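Local coordinates for colicin-D (Escherichia coli, PDB 5ZNM), which inhibits protein synthesis in Escherichia coli and closely related bacteria as a plasmid-encoded toxin, here comprising its central domain and C-terminal tRNase domain, at residues 39-44 / 191-196; 26-29 / 33-36; 207-212 / 260-265. All blocks are in the same frame, centred on the assembly; numbering follows the deposited sequence.

Overall arrangement
All three contacts lie away from the C-terminal tRNase domain, and they run from surface to core. Contact 2 is the outermost, a sparse touch between a proline-rich loop and helix 32-42, close to the second subunit. Contact 1 uses the last turn of that same helix and sets apolar side chains on the approach to strand 194-198. Contact 3 is the deepest: strand 207-212, the neighbour of strand 194-198 in one sheet, faces strand 262-267 of another. From contact 2 inward, a methionine methyl against a carbonyl gives way to apolar side-chain packing, and then to aliphatic-aromatic packing with two arginines at one end. Contacts 1 and 2 meet at Gly192 and Met34, whereas contacts 2 and 3 do not touch.

Contact 1. Residues 39-44 / 191-196; sequences NSVMNE and TGLDKI
Thr191 OG1 has two partners: the backbone N of Leu193 donates to it at 3.1 Å, and a bound glycerol, probably from the crystallisation liquor, forms a second hydrogen bond. The first bond defines an ST turn, which leads the chain into strand 194-198. Gly192, between its ends, has a positive phi of 74°, a conformation glycine adopts without strain from a side chain. The turn directs Thr191 CG2 and the Leu193 side chain to the last turn of helix 32-42. Leu193 carries most of the packing, and through a single methyl: its CD1 lies 3.9 Å from Met42 CG and also meets Val41 CG1 at 4.1 Å. Val41 and Leu193 slide past one another in opposite directions, each offering one branch. Because Val41 CG1 is anti to the backbone N (chi1 160°), it reaches both Leu193 and Leu210 of the adjoining strand, while CG2 approaches Thr191 CG2 more loosely, at 4.4 Å. Apolar chains suit this seam between the helix and the approach to the strand, and unbranched, flexible Met42 can touch Leu193 with its CG and still pack on Pro230 and Thr232. Just past the helix, Asn43 folds back on the preceding turn. Its ND2 gives Asn39 O a nearly straight 2.8 Å bond, the oxygen lying in the amide plane of Asn43 but the donor tilted 32° from the carbonyl plane.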
# COMPACT_ATOMS: atom_id res chain seq x y z
N ASN A 39 22.31 3.21 9.50
CA ASN A 39 21.85 4.32 8.68
C ASN A 39 22.97 4.86 7.80
O ASN A 39 22.73 5.22 6.64
CB ASN A 39 21.28 5.43 9.56
CG ASN A 39 19.89 5.10 10.08
OD1 ASN A 39 19.21 4.21 9.57
ND2 ASN A 39 19.48 5.82 11.11
N SER A 40 24.20 4.94 8.32
CA SER A 40 25.36 5.28 7.48
C SER A 40 25.43 4.39 6.25
O SER A 40 25.59 4.87 5.12
CB SER A 40 26.67 5.14 8.27
OG SER A 40 26.91 6.23 9.13
N VAL A 41 25.32 3.08 6.46
CA VAL A 41 25.55 2.12 5.39
C VAL A 41 24.43 2.18 4.35
O VAL A 41 24.69 2.03 3.15
CB VAL A 41 25.71 0.71 6.00
CG1 VAL A 41 25.47 -0.35 4.99
CG2 VAL A 41 27.11 0.57 6.59
N MET A 42 23.19 2.41 4.77
CA MET A 42 22.10 2.48 3.80
C MET A 42 22.06 3.79 3.04
O MET A 42 21.40 3.88 2.00
CB MET A 42 20.75 2.27 4.48
CG MET A 42 20.47 0.83 4.86
SD MET A 42 18.78 0.61 5.41
CE MET A 42 18.78 1.68 6.85
N ASN A 43 22.76 4.82 3.52
CA ASN A 43 22.79 6.11 2.86
C ASN A 43 24.01 6.30 1.97
O ASN A 43 24.22 7.40 1.45
CB ASN A 43 22.70 7.23 3.90
CG ASN A 43 21.28 7.50 4.32
OD1 ASN A 43 20.57 8.28 3.68
ND2 ASN A 43 20.84 6.85 5.40
N GLU A 44 24.81 5.25 1.76
CA GLU A 44 25.83 5.32 0.72
C GLU A 44 25.17 5.51 -0.64
O GLU A 44 24.03 5.10 -0.86
CB GLU A 44 26.70 4.06 0.73
CG GLU A 44 27.62 3.92 1.95
CD GLU A 44 29.04 4.40 1.70
OE1 GLU A 44 29.56 4.18 0.59
OE2 GLU A 44 29.63 5.01 2.62
N THR A 191 25.79 -3.83 12.36
CA THR A 191 24.73 -2.90 11.97
C THR A 191 23.33 -3.41 12.27
O THR A 191 22.40 -2.60 12.29
CB THR A 191 24.78 -2.60 10.47
OG1 THR A 191 24.57 -3.83 9.73
CG2 THR A 191 26.11 -1.97 10.06
N GLY A 192 23.14 -4.71 12.44
CA GLY A 192 21.80 -5.25 12.49
C GLY A 192 21.09 -5.31 11.15
O GLY A 192 19.88 -5.54 11.13
N LEU A 193 21.80 -5.09 10.04
CA LEU A 193 21.27 -5.25 8.70
C LEU A 193 21.66 -6.61 8.14
O LEU A 193 22.58 -7.27 8.63
CB LEU A 193 21.79 -4.16 7.75
CG LEU A 193 21.49 -2.70 8.10
CD1 LEU A 193 22.24 -1.76 7.14
CD2 LEU A 193 19.98 -2.42 8.09
N ASP A 194 20.97 -7.03 7.09
CA ASP A 194 21.36 -8.24 6.38
C ASP A 194 21.97 -7.87 5.04
O ASP A 194 21.79 -6.76 4.53
CB ASP A 194 20.17 -9.17 6.18
CG ASP A 194 19.62 -9.68 7.50
OD1 ASP A 194 20.39 -10.32 8.26
OD2 ASP A 194 18.43 -9.43 7.76
N LYS A 195 22.70 -8.82 4.47
CA LYS A 195 23.34 -8.58 3.18
C LYS A 195 23.14 -9.79 2.29
O LYS A 195 23.36 -10.93 2.72
CB LYS A 195 24.83 -8.29 3.36
CG LYS A 195 25.58 -7.98 2.06
CD LYS A 195 26.94 -7.33 2.37
CE LYS A 195 28.01 -7.71 1.37
NZ LYS A 195 29.28 -6.96 1.61
N ILE A 196 22.71 -9.53 1.06
CA ILE A 196 22.65 -10.52 -0.01
C ILE A 196 23.69 -10.13 -1.05
O ILE A 196 23.83 -8.95 -1.38
CB ILE A 196 21.23 -10.60 -0.61
CG1 ILE A 196 20.28 -11.27 0.39
CG2 ILE A 196 21.22 -11.33 -1.93
CD1 ILE A 196 18.81 -10.99 0.08

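Contact 2. Residues 26-29 / 33-36; sequences QPPV and EMME
Met34 makes the close part of this contact by laying the end of its side chain against the backbone of Val29. Its CE methyl stands 3.6 Å from Val29 O and its SD 3.8 Å from the same oxygen, so the thioether runs past the carbonyl with both atoms at a similar distance. A bend at chi3 (68°) turns CE back, and the methyl also packs against Gly192, where the absence of a side chain lets it approach the main chain. Pro28 adds a looser touch, CG to CE at 4.5 Å. Residues 26-29 belong to the loop that joins helix 3-22 to helix 32-42; they are extended, with polyproline-II backbone angles at Gln26 and Pro27, and the first turn of the helix that follows is tied by a hydrogen bond between Thr31 OG1 and Met34 N. Prolines suit such a segment because their rings restrict phi and keep it extended. Between the two segments the rest is looser: the CB of Val29 points away from the helix, and its side chain packs instead on Ala11 of the second subunit, while Arg8 of that subunit donates to Pro27 O. On the helix, Glu33 and Glu36 stand exposed, charged residues that solvent accommodates readily.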
# COMPACT_ATOMS: atom_id res chain seq x y z
N GLN A 26 15.36 -13.61 12.95
CA GLN A 26 14.43 -12.59 13.40
C GLN A 26 15.16 -11.25 13.51
O GLN A 26 16.36 -11.21 13.77
CB GLN A 26 13.82 -12.99 14.73
CG GLN A 26 14.69 -12.76 15.92
CD GLN A 26 13.96 -13.02 17.21
OE1 GLN A 26 12.77 -13.34 17.20
NE2 GLN A 26 14.65 -12.88 18.33
N PRO A 27 14.46 -10.14 13.27
CA PRO A 27 15.11 -8.84 13.37
C PRO A 27 15.70 -8.63 14.76
O PRO A 27 15.13 -9.10 15.76
CB PRO A 27 13.97 -7.85 13.11
CG PRO A 27 12.91 -8.64 12.45
CD PRO A 27 13.04 -10.03 12.91
N PRO A 28 16.79 -7.90 14.85
CA PRO A 28 17.35 -7.62 16.18
C PRO A 28 16.70 -6.41 16.81
O PRO A 28 15.84 -5.75 16.21
CB PRO A 28 18.83 -7.38 15.86
CG PRO A 28 18.76 -6.63 14.51
CD PRO A 28 17.53 -7.19 13.79
N VAL A 29 17.08 -6.11 18.03
CA VAL A 29 16.86 -4.79 18.59
C VAL A 29 18.14 -4.00 18.38
O VAL A 29 19.23 -4.57 18.25
CB VAL A 29 16.44 -4.81 20.08
CG1 VAL A 29 15.11 -5.57 20.24
CG2 VAL A 29 17.49 -5.43 20.93
N GLU A 33 24.16 2.98 18.81
CA GLU A 33 25.34 2.77 17.98
C GLU A 33 25.04 1.94 16.74
O GLU A 33 25.49 2.26 15.64
CB GLU A 33 26.45 2.10 18.81
CG GLU A 33 26.72 2.69 20.18
CD GLU A 33 25.86 2.07 21.29
OE1 GLU A 33 26.29 1.09 21.90
OE2 GLU A 33 24.76 2.58 21.54
N MET A 34 24.30 0.83 16.92
CA MET A 34 23.94 -0.00 15.78
C MET A 34 23.13 0.79 14.77
O MET A 34 23.38 0.72 13.56
CB MET A 34 23.13 -1.21 16.23
CG MET A 34 23.94 -2.29 16.93
SD MET A 34 22.85 -3.54 17.63
CE MET A 34 22.19 -4.30 16.15
N MET A 35 22.13 1.53 15.25
CA MET A 35 21.23 2.23 14.35
C MET A 35 21.98 3.26 13.52
O MET A 35 21.70 3.44 12.33
CB MET A 35 20.10 2.87 15.16
CG MET A 35 19.20 3.75 14.32
SD MET A 35 18.32 4.95 15.31
CE MET A 35 19.68 5.85 16.05
N GLU A 36 22.96 3.93 14.13
CA GLU A 36 23.79 4.88 13.42
C GLU A 36 24.60 4.20 12.33
O GLU A 36 24.70 4.70 11.20
CB GLU A 36 24.71 5.60 14.40
CG GLU A 36 23.98 6.38 15.45
CD GLU A 36 24.74 7.62 15.86
OE1 GLU A 36 25.20 7.68 17.02
OE2 GLU A 36 24.89 8.52 15.02

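Contact 3. Residues 207-212 / 260-265; sequences RTILVN and RDFIYW
Arg260, Ile209 and Arg207 give up the most surface here. Ile209 sends CD1 to the ring of Phe262, 3.5 Å from CE1 and 3.7 Å from CZ, a close and oblique approach by two side chains that come from opposite directions. Phe262 stands its ring between its own backbone N and carbonyl carbon (chi1 64°), which raises it from the strand to meet the isoleucine. Strand 207-212 belongs to a mixed sheet and strand 262-267 borders an antiparallel one; the two segments run 25° apart, and the sheets pack face to face. Alternation along each strand turns residues 207, 209 and 211 toward 260, 262 and 264, and the third pair is the slackest, Val211 CG1 to Tyr264 CE2 at 4.4 Å. At the other end, the Arg260 guanidinium reaches the aliphatic base of Arg207, NH2 coming within 3.7 Å of CB, with the two side chains at about a right angle. Arginine suits this end: its long chain carries the guanidinium to backbone carbonyls, and NH2 of buried Arg260 bonds to Pro205 O and Pro199 O. Arg207 bends at chi2, leads its own guanidinium away to a salt bridge with Glu125, and donates from NH1 to Thr208 O at 2.9 Å.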
# COMPACT_ATOMS: atom_id res chain seq x y z
N ARG A 207 27.44 -7.82 -6.72
CA ARG A 207 26.50 -6.79 -6.29
C ARG A 207 26.07 -7.09 -4.86
O ARG A 207 25.54 -8.17 -4.57
CB ARG A 207 25.29 -6.75 -7.22
CG ARG A 207 24.66 -5.37 -7.47
CD ARG A 207 24.99 -4.33 -6.41
NE ARG A 207 24.67 -2.98 -6.86
CZ ARG A 207 24.44 -1.95 -6.06
NH1 ARG A 207 24.46 -2.10 -4.73
NH2 ARG A 207 24.18 -0.76 -6.57
N THR A 208 26.26 -6.11 -3.98
CA THR A 208 25.75 -6.16 -2.62
C THR A 208 24.35 -5.55 -2.54
O THR A 208 24.14 -4.43 -3.01
CB THR A 208 26.70 -5.41 -1.70
OG1 THR A 208 27.96 -6.10 -1.66
CG2 THR A 208 26.09 -5.29 -0.32
N ILE A 209 23.41 -6.26 -1.93
CA ILE A 209 22.07 -5.73 -1.66
C ILE A 209 21.88 -5.75 -0.16
O ILE A 209 22.11 -6.78 0.48
CB ILE A 209 20.97 -6.55 -2.36
CG1 ILE A 209 21.14 -6.48 -3.88
CG2 ILE A 209 19.57 -6.06 -1.95
CD1 ILE A 209 20.53 -7.65 -4.58
N LEU A 210 21.52 -4.60 0.41
CA LEU A 210 21.26 -4.50 1.84
C LEU A 210 19.82 -4.90 2.13
O LEU A 210 18.93 -4.70 1.31
CB LEU A 210 21.52 -3.07 2.32
CG LEU A 210 22.94 -2.55 2.12
CD1 LEU A 210 23.05 -1.09 2.52
CD2 LEU A 210 23.93 -3.39 2.92
N VAL A 211 19.59 -5.45 3.32
CA VAL A 211 18.23 -5.76 3.74
C VAL A 211 18.00 -5.10 5.08
O VAL A 211 18.75 -5.36 6.03
CB VAL A 211 17.97 -7.27 3.82
CG1 VAL A 211 16.53 -7.54 4.19
CG2 VAL A 211 18.28 -7.96 2.50
N ASN A 212 16.99 -4.24 5.16
CA ASN A 212 16.55 -3.71 6.44
C ASN A 212 15.55 -4.70 7.04
O ASN A 212 14.45 -4.81 6.50
CB ASN A 212 15.92 -2.33 6.27
CG ASN A 212 15.56 -1.67 7.59
OD1 ASN A 212 15.53 -2.31 8.65
ND2 ASN A 212 15.25 -0.38 7.52
N ARG A 260 19.74 -10.80 -13.49
CA ARG A 260 20.27 -11.00 -12.15
C ARG A 260 19.07 -10.98 -11.20
O ARG A 260 18.89 -10.03 -10.43
CB ARG A 260 21.28 -9.95 -11.78
CG ARG A 260 22.32 -9.70 -12.83
CD ARG A 260 23.15 -8.54 -12.42
NE ARG A 260 24.27 -8.95 -11.58
CZ ARG A 260 25.12 -8.08 -11.04
NH1 ARG A 260 24.94 -6.77 -11.25
NH2 ARG A 260 26.15 -8.52 -10.32
N ASP A 261 18.22 -11.98 -11.31
CA ASP A 261 17.05 -12.08 -10.45
C ASP A 261 17.23 -13.23 -9.47
O ASP A 261 18.01 -14.16 -9.71
CB ASP A 261 15.76 -12.27 -11.27
CG ASP A 261 15.88 -13.40 -12.27
OD1 ASP A 261 17.01 -13.65 -12.74
OD2 ASP A 261 14.85 -14.04 -12.59
N PHE A 262 16.53 -13.16 -8.35
CA PHE A 262 16.69 -14.19 -7.34
C PHE A 262 15.46 -14.21 -6.45
O PHE A 262 14.57 -13.37 -6.57
CB PHE A 262 17.96 -13.96 -6.50
CG PHE A 262 17.95 -12.68 -5.69
CD1 PHE A 262 18.36 -11.48 -6.25
CD2 PHE A 262 17.56 -12.70 -4.34
CE1 PHE A 262 18.38 -10.31 -5.50
CE2 PHE A 262 17.57 -11.54 -3.58
CZ PHE A 262 17.98 -10.34 -4.17
N ILE A 263 15.41 -15.20 -5.56
CA ILE A 263 14.38 -15.29 -4.53
C ILE A 263 15.07 -15.31 -3.17
O ILE A 263 16.15 -15.90 -3.02
CB ILE A 263 13.51 -16.54 -4.75
CG1 ILE A 263 12.66 -16.34 -6.02
CG2 ILE A 263 12.62 -16.83 -3.54
CD1 ILE A 263 11.99 -17.59 -6.53
N TYR A 264 14.50 -14.60 -2.20
CA TYR A 264 14.92 -14.74 -0.81
C TYR A 264 13.67 -14.80 0.07
O TYR A 264 12.55 -14.51 -0.38
CB TYR A 264 15.86 -13.61 -0.38
CG TYR A 264 15.18 -12.34 0.07
CD1 TYR A 264 14.44 -11.56 -0.82
CD2 TYR A 264 15.26 -11.93 1.39
CE1 TYR A 264 13.81 -10.40 -0.40
CE2 TYR A 264 14.62 -10.78 1.82
CZ TYR A 264 13.91 -10.01 0.92
OH TYR A 264 13.28 -8.86 1.37
N TRP A 265 13.87 -15.20 1.33
CA TRP A 265 12.77 -15.33 2.28
C TRP A 265 12.83 -14.22 3.33
O TRP A 265 13.92 -13.85 3.77
CB TRP A 265 12.84 -16.68 3.00
CG TRP A 265 12.63 -17.84 2.12
CD1 TRP A 265 13.59 -18.54 1.44
CD2 TRP A 265 11.38 -18.47 1.82
NE1 TRP A 265 13.02 -19.56 0.73
CE2 TRP A 265 11.66 -19.54 0.94
CE3 TRP A 265 10.05 -18.23 2.20
CZ2 TRP A 265 10.67 -20.37 0.44
CZ3 TRP A 265 9.06 -19.06 1.70
CH2 TRP A 265 9.38 -20.12 0.83